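Local coordinates for protein HhaI Restriction Endonuclease (Haemophilus parahaemolyticus, PDB 6UKF) that binds double-stranded DNA as a type II restriction endonuclease and probably cleaves it at GCGC sites in a metal-dependent reaction, at residues W116-Y121 / F139-F144. Residues are numbered along the deposited sequence; the frame is centred on the assembly and turned at random.
Sequences WIKEYY and FPIEHF. With nucleotides of chain B.
Lys118 NZ is held by two partners: it donates a hydrogen bond to Glu142 O at 3.0 Å and forms a salt bridge with Glu145. The C=O...NZ angle is 124°, with NZ 54° out of the carbonyl plane of Glu142, an approach off the lone pairs. Lys118 gets there because its chain runs extended beyond CG, passing over the turn so that CE lies 3.5 Å from Ile141 O. The rest of the contact is apolar. Ile117 places CG2, anti to its backbone N, over the middle of the Phe144 ring; the methyl is 3.9 Å from the centroid and 8° off the normal, which meets the geometry of a CH-pi contact. Ile141 CD1 reaches back to the helix, 4.0 Å from Tyr121 CB and 3.9 Å from Lys118 CA. Phe129 meets the rings of both Tyr121 and Phe144 edge-to-face, tying the cluster to strand 126-132. On another side of the helix, Tyr120 OH donates a 2.6 Å hydrogen bond to OP1 of DG8 of chain B, the phosphate oxygen lying at the ring edge. Helix 110-123, which thus meets the DNA backbone, packs here against the 3-10 turn leaving strand 136-140, second arm of the beta hairpin 126-132/136-140.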
ATOM      1  N   TRP A 116      -7.984  -0.770 -14.348  1.00  7.90           N
ATOM      2  CA  TRP A 116      -8.189  -1.342 -13.022  1.00  8.15           C
ATOM      3  C   TRP A 116      -7.988  -0.277 -11.951  1.00  7.75           C
ATOM      4  O   TRP A 116      -8.803  -0.136 -11.031  1.00  8.02           O
ATOM      5  CB  TRP A 116      -7.243  -2.522 -12.771  1.00  8.38           C
ATOM      6  CG  TRP A 116      -7.540  -3.188 -11.461  1.00  8.57           C
ATOM      7  CD1 TRP A 116      -8.352  -4.264 -11.255  1.00  9.55           C
ATOM      8  CD2 TRP A 116      -7.063  -2.792 -10.166  1.00  9.09           C
ATOM      9  NE1 TRP A 116      -8.405  -4.569  -9.917  1.00 10.18           N
ATOM     10  CE2 TRP A 116      -7.622  -3.680  -9.227  1.00 10.20           C
ATOM     11  CE3 TRP A 116      -6.214  -1.777  -9.712  1.00  9.80           C
ATOM     12  CZ2 TRP A 116      -7.356  -3.586  -7.861  1.00 11.32           C
ATOM     13  CZ3 TRP A 116      -5.952  -1.686  -8.356  1.00 10.93           C
ATOM     14  CH2 TRP A 116      -6.521  -2.584  -7.448  1.00 11.37           C
ATOM     15  N   ILE A 117      -6.899   0.485 -12.064  1.00  7.98           N
ATOM     16  CA  ILE A 117      -6.597   1.533 -11.092  1.00  7.87           C
ATOM     17  C   ILE A 117      -7.732   2.548 -11.033  1.00  7.61           C
ATOM     18  O   ILE A 117      -8.178   2.950  -9.951  1.00  8.20           O
ATOM     19  CB  ILE A 117      -5.242   2.183 -11.437  1.00  7.87           C
ATOM     20  CG1 ILE A 117      -4.099   1.219 -11.088  1.00  8.93           C
ATOM     21  CG2 ILE A 117      -5.064   3.524 -10.732  1.00  9.33           C
ATOM     22  CD1 ILE A 117      -2.740   1.656 -11.593  1.00 10.48           C
ATOM     23  N   LYS A 118      -8.225   2.974 -12.195  1.00  8.30           N
ATOM     24  CA  LYS A 118      -9.313   3.945 -12.214  1.00  8.56           C
ATOM     25  C   LYS A 118     -10.553   3.389 -11.527  1.00  9.06           C
ATOM     26  O   LYS A 118     -11.173   4.063 -10.698  1.00  9.53           O
ATOM     27  CB  LYS A 118      -9.625   4.356 -13.653  1.00  8.74           C
ATOM     28  CG  LYS A 118      -8.555   5.231 -14.268  1.00  8.70           C
ATOM     29  CD  LYS A 118      -8.851   5.559 -15.716  1.00  9.27           C
ATOM     30  CE  LYS A 118      -7.818   6.519 -16.280  1.00  9.21           C
ATOM     31  NZ  LYS A 118      -8.049   6.796 -17.724  1.00 10.03           N
ATOM     32  N   GLU A 119     -10.940   2.159 -11.877  0.56  8.99           N
ATOM     33  CA  GLU A 119     -12.098   1.536 -11.246  0.56  9.35           C
ATOM     34  C   GLU A 119     -11.911   1.455  -9.739  0.56  8.81           C
ATOM     35  O   GLU A 119     -12.793   1.843  -8.963  0.56 10.06           O
ATOM     36  CB  GLU A 119     -12.297   0.129 -11.810  0.56 11.05           C
ATOM     37  CG  GLU A 119     -12.756   0.073 -13.256  0.56 13.91           C
ATOM     38  CD  GLU A 119     -14.263   0.162 -13.402  0.56 18.23           C
ATOM     39  OE1 GLU A 119     -14.982  -0.171 -12.435  0.56 18.44           O
ATOM     40  OE2 GLU A 119     -14.732   0.563 -14.488  0.56 22.88           O
ATOM     41  N   TYR A 120     -10.758   0.943  -9.310  1.00  8.61           N
ATOM     42  CA  TYR A 120     -10.527   0.717  -7.891  1.00  8.93           C
ATOM     43  C   TYR A 120     -10.556   2.023  -7.113  1.00  8.68           C
ATOM     44  O   TYR A 120     -11.244   2.136  -6.093  1.00 10.19           O
ATOM     45  CB  TYR A 120      -9.190   0.006  -7.696  1.00 10.11           C
ATOM     46  CG  TYR A 120      -8.820  -0.149  -6.246  1.00 11.07           C
ATOM     47  CD1 TYR A 120      -9.544  -0.993  -5.419  1.00 13.59           C
ATOM     48  CD2 TYR A 120      -7.759   0.558  -5.698  1.00 11.76           C
ATOM     49  CE1 TYR A 120      -9.222  -1.136  -4.090  1.00 16.73           C
ATOM     50  CE2 TYR A 120      -7.426   0.420  -4.366  1.00 13.78           C
ATOM     51  CZ  TYR A 120      -8.162  -0.429  -3.568  1.00 15.60           C
ATOM     52  OH  TYR A 120      -7.844  -0.577  -2.240  1.00 18.86           O
ATOM     53  N   TYR A 121      -9.815   3.028  -7.575  1.00  8.29           N
ATOM     54  CA  TYR A 121      -9.751   4.272  -6.814  1.00  9.06           C
ATOM     55  C   TYR A 121     -11.076   5.025  -6.857  1.00  8.64           C
ATOM     56  O   TYR A 121     -11.484   5.613  -5.851  1.00 10.09           O
ATOM     57  CB  TYR A 121      -8.537   5.099  -7.235  1.00  9.22           C
ATOM     58  CG  TYR A 121      -7.288   4.489  -6.643  1.00  9.17           C
ATOM     59  CD1 TYR A 121      -6.936   4.734  -5.326  1.00 10.66           C
ATOM     60  CD2 TYR A 121      -6.504   3.612  -7.376  1.00 10.53           C
ATOM     61  CE1 TYR A 121      -5.820   4.152  -4.764  1.00 11.39           C
ATOM     62  CE2 TYR A 121      -5.383   3.025  -6.825  1.00 10.94           C
ATOM     63  CZ  TYR A 121      -5.044   3.298  -5.517  1.00 11.00           C
ATOM     64  OH  TYR A 121      -3.933   2.712  -4.960  1.00 13.19           O
ATOM     65  N   PHE A 139      -4.027  15.790 -10.059  1.00  7.24           N
ATOM     66  CA  PHE A 139      -4.767  15.413 -11.252  1.00  8.14           C
ATOM     67  C   PHE A 139      -5.927  14.497 -10.908  1.00  7.28           C
ATOM     68  O   PHE A 139      -5.859  13.741  -9.930  1.00  7.41           O
ATOM     69  CB  PHE A 139      -3.859  14.754 -12.303  1.00  8.44           C
ATOM     70  CG  PHE A 139      -3.249  13.456 -11.863  1.00  8.21           C
ATOM     71  CD1 PHE A 139      -3.929  12.263 -12.035  1.00  8.85           C
ATOM     72  CD2 PHE A 139      -1.986  13.425 -11.300  1.00  8.71           C
ATOM     73  CE1 PHE A 139      -3.366  11.065 -11.640  1.00  9.93           C
ATOM     74  CE2 PHE A 139      -1.416  12.230 -10.906  1.00 10.17           C
ATOM     75  CZ  PHE A 139      -2.108  11.048 -11.078  1.00 10.18           C
ATOM     76  N   PRO A 140      -6.996  14.533 -11.698  1.00  7.57           N
ATOM     77  CA  PRO A 140      -8.141  13.656 -11.452  1.00  8.08           C
ATOM     78  C   PRO A 140      -7.871  12.240 -11.929  1.00  7.71           C
ATOM     79  O   PRO A 140      -7.135  12.009 -12.890  1.00  7.84           O
ATOM     80  CB  PRO A 140      -9.248  14.305 -12.291  1.00  8.70           C
ATOM     81  CG  PRO A 140      -8.519  14.920 -13.432  1.00  9.12           C
ATOM     82  CD  PRO A 140      -7.208  15.397 -12.875  1.00  8.46           C
ATOM     83  N   ILE A 141      -8.505  11.283 -11.244  1.00  7.87           N
ATOM     84  CA  ILE A 141      -8.285   9.863 -11.523  1.00  8.00           C
ATOM     85  C   ILE A 141      -8.529   9.525 -12.988  1.00  8.17           C
ATOM     86  O   ILE A 141      -7.851   8.660 -13.552  1.00  8.24           O
ATOM     87  CB  ILE A 141      -9.133   9.004 -10.553  1.00  8.69           C
ATOM     88  CG1 ILE A 141      -8.914   7.503 -10.775  1.00  9.74           C
ATOM     89  CG2 ILE A 141     -10.621   9.330 -10.674  1.00  9.77           C
ATOM     90  CD1 ILE A 141      -7.485   7.048 -10.623  1.00 11.72           C
ATOM     91  N   GLU A 142      -9.478  10.206 -13.636  1.00  8.41           N
ATOM     92  CA  GLU A 142      -9.793   9.879 -15.023  1.00  9.42           C
ATOM     93  C   GLU A 142      -8.636  10.146 -15.981  1.00  8.65           C
ATOM     94  O   GLU A 142      -8.678   9.653 -17.114  1.00  9.29           O
ATOM     95  CB  GLU A 142     -11.041  10.634 -15.489  1.00 12.04           C
ATOM     96  CG  GLU A 142     -10.948  12.141 -15.370  1.00 14.70           C
ATOM     97  CD  GLU A 142     -11.579  12.678 -14.097  1.00 14.24           C
ATOM     98  OE1 GLU A 142     -12.021  13.844 -14.111  1.00 16.94           O
ATOM     99  OE2 GLU A 142     -11.622  11.958 -13.073  1.00 11.49           O
ATOM    100  N   HIS A 143      -7.609  10.895 -15.569  1.00  8.01           N
ATOM    101  CA  HIS A 143      -6.474  11.202 -16.431  1.00  8.55           C
ATOM    102  C   HIS A 143      -5.183  10.531 -15.975  1.00  8.65           C
ATOM    103  O   HIS A 143      -4.094  10.951 -16.378  1.00  9.35           O
ATOM    104  CB  HIS A 143      -6.286  12.711 -16.555  1.00  8.89           C
ATOM    105  CG  HIS A 143      -7.353  13.372 -17.364  1.00 11.03           C
ATOM    106  ND1 HIS A 143      -7.340  14.717 -17.649  1.00 17.46           N
ATOM    107  CD2 HIS A 143      -8.461  12.872 -17.958  1.00 13.49           C
ATOM    108  CE1 HIS A 143      -8.400  15.024 -18.373  1.00 19.03           C
ATOM    109  NE2 HIS A 143      -9.097  13.922 -18.576  1.00 16.32           N
ATOM    110  N   PHE A 144      -5.299   9.464 -15.184  1.00  8.17           N
ATOM    111  CA  PHE A 144      -4.143   8.815 -14.572  1.00  8.36           C
ATOM    112  C   PHE A 144      -3.042   8.501 -15.578  1.00  8.19           C
ATOM    113  O   PHE A 144      -1.855   8.686 -15.282  1.00  8.72           O
ATOM    114  CB  PHE A 144      -4.619   7.527 -13.894  1.00  8.95           C
ATOM    115  CG  PHE A 144      -3.624   6.929 -12.952  1.00  8.61           C
ATOM    116  CD1 PHE A 144      -3.616   7.296 -11.620  1.00  9.23           C
ATOM    117  CD2 PHE A 144      -2.708   5.991 -13.389  1.00  9.78           C
ATOM    118  CE1 PHE A 144      -2.708   6.747 -10.742  1.00 10.49           C
ATOM    119  CE2 PHE A 144      -1.796   5.442 -12.515  1.00  9.87           C
ATOM    120  CZ  PHE A 144      -1.797   5.821 -11.190  1.00 10.86           C
TER
ATOM    121  P    DG B   8      -4.613  -0.651  -1.037  1.00  9.94           P
ATOM    122  OP1  DG B   8      -5.533   0.423  -1.468  1.00 11.75           O
ATOM    123  OP2  DG B   8      -3.806  -1.378  -2.043  1.00 11.18           O
ATOM    124  O5'  DG B   8      -3.640  -0.017   0.053  1.00  9.53           O
ATOM    125  C5'  DG B   8      -4.195   0.786   1.085  1.00  9.64           C
ATOM    126  C4'  DG B   8      -3.133   1.209   2.067  1.00  9.71           C
ATOM    127  O4'  DG B   8      -2.662   0.064   2.806  1.00  9.73           O
ATOM    128  C3'  DG B   8      -1.888   1.802   1.438  1.00  9.33           C
ATOM    129  O3'  DG B   8      -2.064   3.162   1.217  1.00  9.97           O
ATOM    130  C2'  DG B   8      -0.806   1.513   2.464  1.00 10.35           C
ATOM    131  C1'  DG B   8      -1.263   0.194   3.052  1.00  9.73           C
ATOM    132  N9   DG B   8      -0.619  -0.999   2.502  1.00  8.69           N
ATOM    133  C8   DG B   8      -1.064  -1.781   1.462  1.00  9.04           C
ATOM    134  N7   DG B   8      -0.309  -2.822   1.238  1.00  8.80           N
ATOM    135  C5   DG B   8       0.687  -2.734   2.202  1.00  8.39           C
ATOM    136  C6   DG B   8       1.789  -3.583   2.466  1.00  8.67           C
ATOM    137  O6   DG B   8       2.111  -4.626   1.886  1.00  9.95           O
ATOM    138  N1   DG B   8       2.546  -3.125   3.538  1.00  8.86           N
ATOM    139  C2   DG B   8       2.280  -1.987   4.258  1.00  8.98           C
ATOM    140  N2   DG B   8       3.124  -1.703   5.258  1.00 10.26           N
ATOM    141  N3   DG B   8       1.254  -1.187   4.021  1.00  9.24           N
ATOM    142  C4   DG B   8       0.501  -1.621   2.989  1.00  9.06           C
TER